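PDB 2NNN: probable transcriptional regulator from Pseudomonas aeruginosa, which probably binds DNA and regulates transcription as a two-subunit member of the MarR family. Local coordinates for residues T37-A42 and T62-A67; C53-L58 and A67-V72. All coordinates share one frame; numbering follows the deposited sequence.

Contacts 1 and 2 share helix 66-78 and the loop that leads into it. Contact 1 sets the loop before that helix, through Thr62 and Met64, against the start of helix 38-50, and contact 2 sets the first turns of helix 66-78 beside the start of helix 55-61. The two centres are 8 Å apart, and Ala67 belongs to both. Val72 of contact 2 joins them: its CG2 lies 3.9 Å from SE of Met64 and 3.9 Å from OG1 of Thr39, both in contact 1. A third touch puts Asn56 OD1 3.8 Å from Ala66 CB. Together they assemble the three helices of a winged helix-turn-helix domain, probably the DNA-binding part.

Contact 1 (T37-A42 and T62-A67); sequences TPTQWA and TAMDAA
The selenomethionine Met64 reaches across to the first turns of helix 38-50 and lays its end beside Thr39. SE stands 3.8 Å from Thr39 CB, so it meets the branching carbon rather than the hydroxyl or methyl of that threonine. The side chain runs straight through CG (chi2 -177°) and then bends at SE (chi3 -92°), which brings CE to 3.6 Å from Thr39 O and 4.4 Å from Ala42 CB. The terminal methyl thus rests against the Thr39 carbonyl, with the Ala42 methyl more loosely beside it, about a turn along the helix.

Thr62 makes a second, lighter touch: its CG2 methyl is directed at the helix, 4.0 Å from Ala42 O, while OG1 is hydrogen-bonded to Leu58 O in the preceding helix 55-61. No hydrogen bond crosses between the segments, and they meet by van der Waals packing.

Helix 38-50 is fixed at its start by a capping box. Thr37 OG1 accepts from Gln40 N at 3.2 Å. In return Gln40 OE1 accepts from Thr37 N at 3.3 Å, a nearly straight bond whose donor stands well above the amide carbonyl plane. Arg18 of the second subunit packs on Thr39 and Met64 and hydrogen-bonds Thr62 O, so the dimer closes over this junction. Residues 62-65 form the turn of the helix-turn-helix, docked here on helix 38-50, the first of the three helices of the winged helix-turn-helix core.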
ATOM      1  N   THR A  37      11.759   4.272   7.093  1.00 33.73           N
ATOM      2  CA  THR A  37      10.562   3.721   6.448  1.00 33.47           C
ATOM      3  C   THR A  37      10.924   2.752   5.296  1.00 33.37           C
ATOM      4  O   THR A  37      12.060   2.773   4.800  1.00 33.44           O
ATOM      5  CB  THR A  37       9.638   4.831   5.919  1.00 33.49           C
ATOM      6  OG1 THR A  37      10.306   5.558   4.879  1.00 33.10           O
ATOM      7  CG2 THR A  37       9.258   5.789   7.030  1.00 34.05           C
ATOM      8  N   PRO A  38       9.977   1.869   4.891  1.00 33.43           N
ATOM      9  CA  PRO A  38      10.226   1.025   3.704  1.00 33.18           C
ATOM     10  C   PRO A  38      10.803   1.763   2.498  1.00 33.49           C
ATOM     11  O   PRO A  38      11.747   1.256   1.881  1.00 33.63           O
ATOM     12  CB  PRO A  38       8.835   0.457   3.382  1.00 32.83           C
ATOM     13  CG  PRO A  38       8.190   0.316   4.723  1.00 32.73           C
ATOM     14  CD  PRO A  38       8.678   1.534   5.523  1.00 33.01           C
ATOM     15  N   THR A  39      10.238   2.928   2.154  1.00 33.69           N
ATOM     16  CA  THR A  39      10.620   3.650   0.928  1.00 33.67           C
ATOM     17  C   THR A  39      11.949   4.347   1.122  1.00 34.30           C
ATOM     18  O   THR A  39      12.785   4.364   0.210  1.00 34.90           O
ATOM     19  CB  THR A  39       9.540   4.652   0.452  1.00 33.58           C
ATOM     20  OG1 THR A  39       9.118   5.472   1.543  1.00 33.84           O
ATOM     21  CG2 THR A  39       8.319   3.908  -0.067  1.00 33.46           C
ATOM     22  N   GLN A  40      12.162   4.895   2.319  1.00 34.29           N
ATOM     23  CA  GLN A  40      13.471   5.420   2.686  1.00 34.56           C
ATOM     24  C   GLN A  40      14.577   4.386   2.488  1.00 34.07           C
ATOM     25  O   GLN A  40      15.643   4.720   1.983  1.00 34.86           O
ATOM     26  CB  GLN A  40      13.471   5.972   4.116  1.00 34.42           C
ATOM     27  CG  GLN A  40      12.889   7.379   4.196  1.00 34.36           C
ATOM     28  CD  GLN A  40      12.548   7.812   5.609  1.00 35.78           C
ATOM     29  OE1 GLN A  40      13.050   7.258   6.590  1.00 35.04           O
ATOM     30  NE2 GLN A  40      11.689   8.819   5.718  1.00 35.92           N
ATOM     31  N   TRP A  41      14.288   3.138   2.840  1.00 33.28           N
ATOM     32  CA  TRP A  41      15.227   2.007   2.723  1.00 32.77           C
ATOM     33  C   TRP A  41      15.432   1.621   1.265  1.00 32.63           C
ATOM     34  O   TRP A  41      16.563   1.365   0.842  1.00 33.54           O
ATOM     35  CB  TRP A  41      14.715   0.797   3.531  1.00 31.56           C
ATOM     36  CG  TRP A  41      15.560  -0.465   3.377  1.00 32.02           C
ATOM     37  CD1 TRP A  41      15.215  -1.613   2.703  1.00 31.33           C
ATOM     38  CD2 TRP A  41      16.878  -0.712   3.930  1.00 31.66           C
ATOM     39  NE1 TRP A  41      16.229  -2.544   2.799  1.00 32.01           N
ATOM     40  CE2 TRP A  41      17.260  -2.017   3.539  1.00 30.96           C
ATOM     41  CE3 TRP A  41      17.768   0.044   4.711  1.00 31.38           C
ATOM     42  CZ2 TRP A  41      18.502  -2.570   3.886  1.00 31.32           C
ATOM     43  CZ3 TRP A  41      19.001  -0.517   5.062  1.00 30.66           C
ATOM     44  CH2 TRP A  41      19.351  -1.808   4.650  1.00 30.06           C
ATOM     45  N   ALA A  42      14.334   1.575   0.507  1.00 32.49           N
ATOM     46  CA  ALA A  42      14.348   1.253  -0.926  1.00 32.53           C
ATOM     47  C   ALA A  42      15.244   2.211  -1.710  1.00 32.70           C
ATOM     48  O   ALA A  42      16.054   1.770  -2.529  1.00 32.84           O
ATOM     49  CB  ALA A  42      12.928   1.279  -1.499  1.00 32.04           C
ATOM     50  N   THR A  62      12.436   3.188  -8.261  1.00 36.99           N
ATOM     51  CA  THR A  62      11.862   2.737  -6.979  1.00 36.52           C
ATOM     52  C   THR A  62      10.356   3.015  -6.880  1.00 36.27           C
ATOM     53  O   THR A  62       9.826   3.107  -5.776  1.00 35.76           O
ATOM     54  CB  THR A  62      12.549   3.392  -5.781  1.00 36.07           C
ATOM     55  OG1 THR A  62      12.450   4.813  -5.907  1.00 36.31           O
ATOM     56  CG2 THR A  62      14.003   3.003  -5.708  1.00 36.04           C
ATOM     57  N   ALA A  63       9.699   3.131  -8.043  1.00 36.06           N
ATOM     58  CA  ALA A  63       8.273   3.453  -8.191  1.00 35.94           C
ATOM     59  C   ALA A  63       7.838   4.676  -7.377  1.00 36.36           C
ATOM     60  O   ALA A  63       6.818   4.663  -6.697  1.00 36.01           O
ATOM     61  CB  ALA A  63       7.412   2.235  -7.881  1.00 35.79           C
HETATM   62  N   MSE A  64       8.618   5.739  -7.466  1.00 37.06           N
HETATM   63  CA  MSE A  64       8.347   6.938  -6.708  1.00 39.24           C
HETATM   64  C   MSE A  64       8.298   8.202  -7.549  1.00 39.32           C
HETATM   65  O   MSE A  64       9.141   8.449  -8.419  1.00 39.86           O
HETATM   66  CB  MSE A  64       9.344   7.114  -5.555  1.00 38.58           C
HETATM   67  CG  MSE A  64       8.932   6.364  -4.299  1.00 39.53           C
HETATM   68 SE   MSE A  64      10.114   6.631  -2.785  1.00 43.37          SE
HETATM   69  CE  MSE A  64      11.378   5.162  -2.960  1.00 36.13           C
ATOM     70  N   ASP A  65       7.273   8.985  -7.246  1.00 39.76           N
ATOM     71  CA  ASP A  65       7.046  10.328  -7.749  1.00 40.09           C
ATOM     72  C   ASP A  65       8.215  11.239  -7.517  1.00 39.68           C
ATOM     73  O   ASP A  65       8.966  11.034  -6.568  1.00 39.69           O
ATOM     74  CB  ASP A  65       5.908  10.929  -6.933  1.00 40.60           C
ATOM     75  CG  ASP A  65       4.795  11.314  -7.765  1.00 42.23           C
ATOM     76  OD1 ASP A  65       4.997  11.262  -8.987  1.00 46.31           O
ATOM     77  OD2 ASP A  65       3.724  11.641  -7.224  1.00 46.57           O
ATOM     78  N   ALA A  66       8.316  12.274  -8.349  1.00 39.15           N
ATOM     79  CA  ALA A  66       9.263  13.368  -8.153  1.00 38.88           C
ATOM     80  C   ALA A  66       9.098  14.011  -6.780  1.00 38.68           C
ATOM     81  O   ALA A  66      10.076  14.201  -6.055  1.00 38.47           O
ATOM     82  CB  ALA A  66       9.095  14.420  -9.264  1.00 39.09           C
ATOM     83  N   ALA A  67       7.857  14.342  -6.432  1.00 38.76           N
ATOM     84  CA  ALA A  67       7.516  14.856  -5.101  1.00 39.06           C
ATOM     85  C   ALA A  67       7.794  13.839  -3.976  1.00 39.40           C
ATOM     86  O   ALA A  67       8.294  14.212  -2.917  1.00 40.13           O
ATOM     87  CB  ALA A  67       6.059  15.311  -5.063  1.00 38.63           C
TER

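Contact 2 (C53-L58 and A67-V72)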
ATOM      1  N   CYS A  53      23.213   9.229  -9.353  1.00 45.41           N
ATOM      2  CA  CYS A  53      21.986   9.020 -10.104  1.00 44.79           C
ATOM      3  C   CYS A  53      21.164  10.278  -9.936  1.00 44.18           C
ATOM      4  O   CYS A  53      21.150  10.857  -8.853  1.00 44.24           O
ATOM      5  CB  CYS A  53      21.211   7.832  -9.501  1.00 45.38           C
ATOM      6  SG  CYS A  53      20.105   6.956 -10.642  1.00 45.98           S
ATOM      7  N   PRO A  54      20.492  10.733 -11.008  1.00 43.58           N
ATOM      8  CA  PRO A  54      19.557  11.857 -10.861  1.00 43.17           C
ATOM      9  C   PRO A  54      18.398  11.499  -9.912  1.00 42.84           C
ATOM     10  O   PRO A  54      17.946  10.350  -9.915  1.00 43.03           O
ATOM     11  CB  PRO A  54      19.033  12.070 -12.285  1.00 43.16           C
ATOM     12  CG  PRO A  54      19.979  11.334 -13.189  1.00 43.02           C
ATOM     13  CD  PRO A  54      20.579  10.239 -12.396  1.00 43.46           C
ATOM     14  N   GLN A  55      17.922  12.463  -9.122  1.00 42.34           N
ATOM     15  CA  GLN A  55      16.864  12.219  -8.118  1.00 42.44           C
ATOM     16  C   GLN A  55      15.570  11.639  -8.705  1.00 41.98           C
ATOM     17  O   GLN A  55      14.992  10.711  -8.150  1.00 41.92           O
ATOM     18  CB  GLN A  55      16.547  13.497  -7.338  1.00 42.50           C
ATOM     19  CG  GLN A  55      15.694  13.293  -6.087  1.00 42.96           C
ATOM     20  CD  GLN A  55      15.527  14.580  -5.293  1.00 43.36           C
ATOM     21  OE1 GLN A  55      14.693  15.421  -5.616  1.00 45.30           O
ATOM     22  NE2 GLN A  55      16.331  14.737  -4.253  1.00 44.94           N
ATOM     23  N   ASN A  56      15.137  12.189  -9.831  1.00 41.35           N
ATOM     24  CA  ASN A  56      13.907  11.758 -10.498  1.00 41.03           C
ATOM     25  C   ASN A  56      14.050  10.380 -11.146  1.00 40.63           C
ATOM     26  O   ASN A  56      13.079   9.602 -11.217  1.00 40.02           O
ATOM     27  CB  ASN A  56      13.478  12.802 -11.533  1.00 40.62           C
ATOM     28  CG  ASN A  56      12.882  14.058 -10.891  1.00 41.39           C
ATOM     29  OD1 ASN A  56      12.848  14.212  -9.649  1.00 40.14           O
ATOM     30  ND2 ASN A  56      12.391  14.959 -11.738  1.00 40.57           N
ATOM     31  N   GLN A  57      15.265  10.092 -11.614  1.00 39.82           N
ATOM     32  CA  GLN A  57      15.596   8.764 -12.106  1.00 39.66           C
ATOM     33  C   GLN A  57      15.617   7.755 -10.968  1.00 38.82           C
ATOM     34  O   GLN A  57      15.157   6.629 -11.137  1.00 39.53           O
ATOM     35  CB  GLN A  57      16.947   8.777 -12.818  1.00 39.88           C
ATOM     36  CG  GLN A  57      17.329   7.433 -13.418  1.00 41.20           C
ATOM     37  CD  GLN A  57      18.341   7.579 -14.527  1.00 44.42           C
ATOM     38  OE1 GLN A  57      18.005   8.022 -15.629  1.00 46.10           O
ATOM     39  NE2 GLN A  57      19.582   7.206 -14.251  1.00 43.56           N
ATOM     40  N   LEU A  58      16.164   8.155  -9.823  1.00 38.06           N
ATOM     41  CA  LEU A  58      16.130   7.328  -8.631  1.00 37.80           C
ATOM     42  C   LEU A  58      14.658   7.004  -8.303  1.00 37.86           C
ATOM     43  O   LEU A  58      14.322   5.885  -7.936  1.00 37.21           O
ATOM     44  CB  LEU A  58      16.832   8.027  -7.455  1.00 37.41           C
ATOM     45  CG  LEU A  58      16.749   7.334  -6.078  1.00 37.86           C
ATOM     46  CD1 LEU A  58      17.284   5.897  -6.091  1.00 36.05           C
ATOM     47  CD2 LEU A  58      17.396   8.139  -4.941  1.00 37.28           C
ATOM     48  N   ALA A  67       7.857  14.342  -6.432  1.00 38.76           N
ATOM     49  CA  ALA A  67       7.516  14.856  -5.101  1.00 39.06           C
ATOM     50  C   ALA A  67       7.794  13.839  -3.976  1.00 39.40           C
ATOM     51  O   ALA A  67       8.294  14.212  -2.917  1.00 40.13           O
ATOM     52  CB  ALA A  67       6.059  15.311  -5.063  1.00 38.63           C
ATOM     53  N   THR A  68       7.477  12.566  -4.213  1.00 39.34           N
ATOM     54  CA  THR A  68       7.733  11.508  -3.237  1.00 39.07           C
ATOM     55  C   THR A  68       9.222  11.256  -3.037  1.00 39.26           C
ATOM     56  O   THR A  68       9.685  11.244  -1.906  1.00 39.42           O
ATOM     57  CB  THR A  68       7.021  10.187  -3.615  1.00 39.04           C
ATOM     58  OG1 THR A  68       5.650  10.460  -3.905  1.00 38.86           O
ATOM     59  CG2 THR A  68       7.083   9.173  -2.471  1.00 39.19           C
ATOM     60  N   ILE A  69       9.971  11.058  -4.124  1.00 39.64           N
ATOM     61  CA  ILE A  69      11.404  10.832  -4.009  1.00 39.78           C
ATOM     62  C   ILE A  69      12.120  12.056  -3.473  1.00 40.71           C
ATOM     63  O   ILE A  69      13.095  11.922  -2.739  1.00 41.37           O
ATOM     64  CB  ILE A  69      12.066  10.317  -5.314  1.00 39.49           C
ATOM     65  CG1 ILE A  69      13.466   9.762  -5.018  1.00 38.61           C
ATOM     66  CG2 ILE A  69      12.124  11.401  -6.388  1.00 39.04           C
ATOM     67  CD1 ILE A  69      13.471   8.469  -4.219  1.00 39.24           C
ATOM     68  N   LYS A  70      11.629  13.242  -3.831  1.00 41.66           N
ATOM     69  CA  LYS A  70      12.176  14.498  -3.328  1.00 42.49           C
ATOM     70  C   LYS A  70      12.294  14.464  -1.803  1.00 42.78           C
ATOM     71  O   LYS A  70      13.336  14.795  -1.247  1.00 42.77           O
ATOM     72  CB  LYS A  70      11.287  15.665  -3.746  1.00 42.57           C
ATOM     73  CG  LYS A  70      11.914  17.031  -3.508  1.00 45.06           C
ATOM     74  CD  LYS A  70      10.970  18.160  -3.914  1.00 47.22           C
ATOM     75  CE  LYS A  70      11.432  19.497  -3.346  1.00 49.63           C
ATOM     76  NZ  LYS A  70      12.498  20.125  -4.187  1.00 51.44           N
ATOM     77  N   GLY A  71      11.222  14.035  -1.141  1.00 43.09           N
ATOM     78  CA  GLY A  71      11.127  14.115   0.305  1.00 43.25           C
ATOM     79  C   GLY A  71      11.774  12.934   1.009  1.00 43.53           C
ATOM     80  O   GLY A  71      12.249  13.067   2.142  1.00 43.99           O
ATOM     81  N   VAL A  72      11.780  11.775   0.359  1.00 43.21           N
ATOM     82  CA  VAL A  72      12.539  10.649   0.868  1.00 43.05           C
ATOM     83  C   VAL A  72      14.028  11.016   0.897  1.00 43.67           C
ATOM     84  O   VAL A  72      14.699  10.813   1.917  1.00 43.75           O
ATOM     85  CB  VAL A  72      12.291   9.360   0.039  1.00 42.94           C
ATOM     86  CG1 VAL A  72      13.459   8.383   0.176  1.00 41.47           C
ATOM     87  CG2 VAL A  72      10.985   8.718   0.443  1.00 41.45           C
TER
HETATM   88  O   HOH W   1      14.684  18.253  -5.442  1.00 51.78           O
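Helix 55-61 and helix 66-78 come together near their beginnings, with Gln55 CA 7.0 Å from Ile69 CA and no hydrogen bond running directly between the two segments. Ile69 is the main apolar contributor, and its branches divide the work. CG2 touches Gln55 O at 3.4 Å, and CG1 comes to 3.6 Å from that same oxygen, so the first turn of helix 55-61 sits on the branched part of the isoleucine. CG2 also meets the aliphatic part of Gln55, 4.1 Å from its CG, the two side chains running antiparallel alongside each other. CD1 goes further in and lies 3.9 Å from Leu58 CG, the leucine and isoleucine crossing at about a right angle. Leu58 continues the packing on to Leu47 of helix 38-50, and also touches Arg46, while Ile69 also touches Met64 in the turn.

On the more exposed side the Gln55 amide end comes up against the base of the Lys70 side chain at a slant. With CG anti to the backbone N (chi1 -168°) and the chain extended beyond it, OE1 arrives 3.5 Å from Lys70 CA. The same oxygen accepts a hydrogen bond from a water at 2.8 Å, and that water accepts one from Lys70 NZ at 3.1 Å. The lysine is bent at its last torsion (chi4 82°), which brings NZ round to the water, and a long, weak ion pair links NZ to Glu74 as well. One water thus bridges the two polar ends at the exposed edge of the contact.

This pairing joins the two helices of the helix-turn-helix, with helix 55-61 packed against helix 66-78, which by its place in the MarR fold is probably the DNA-recognition helix.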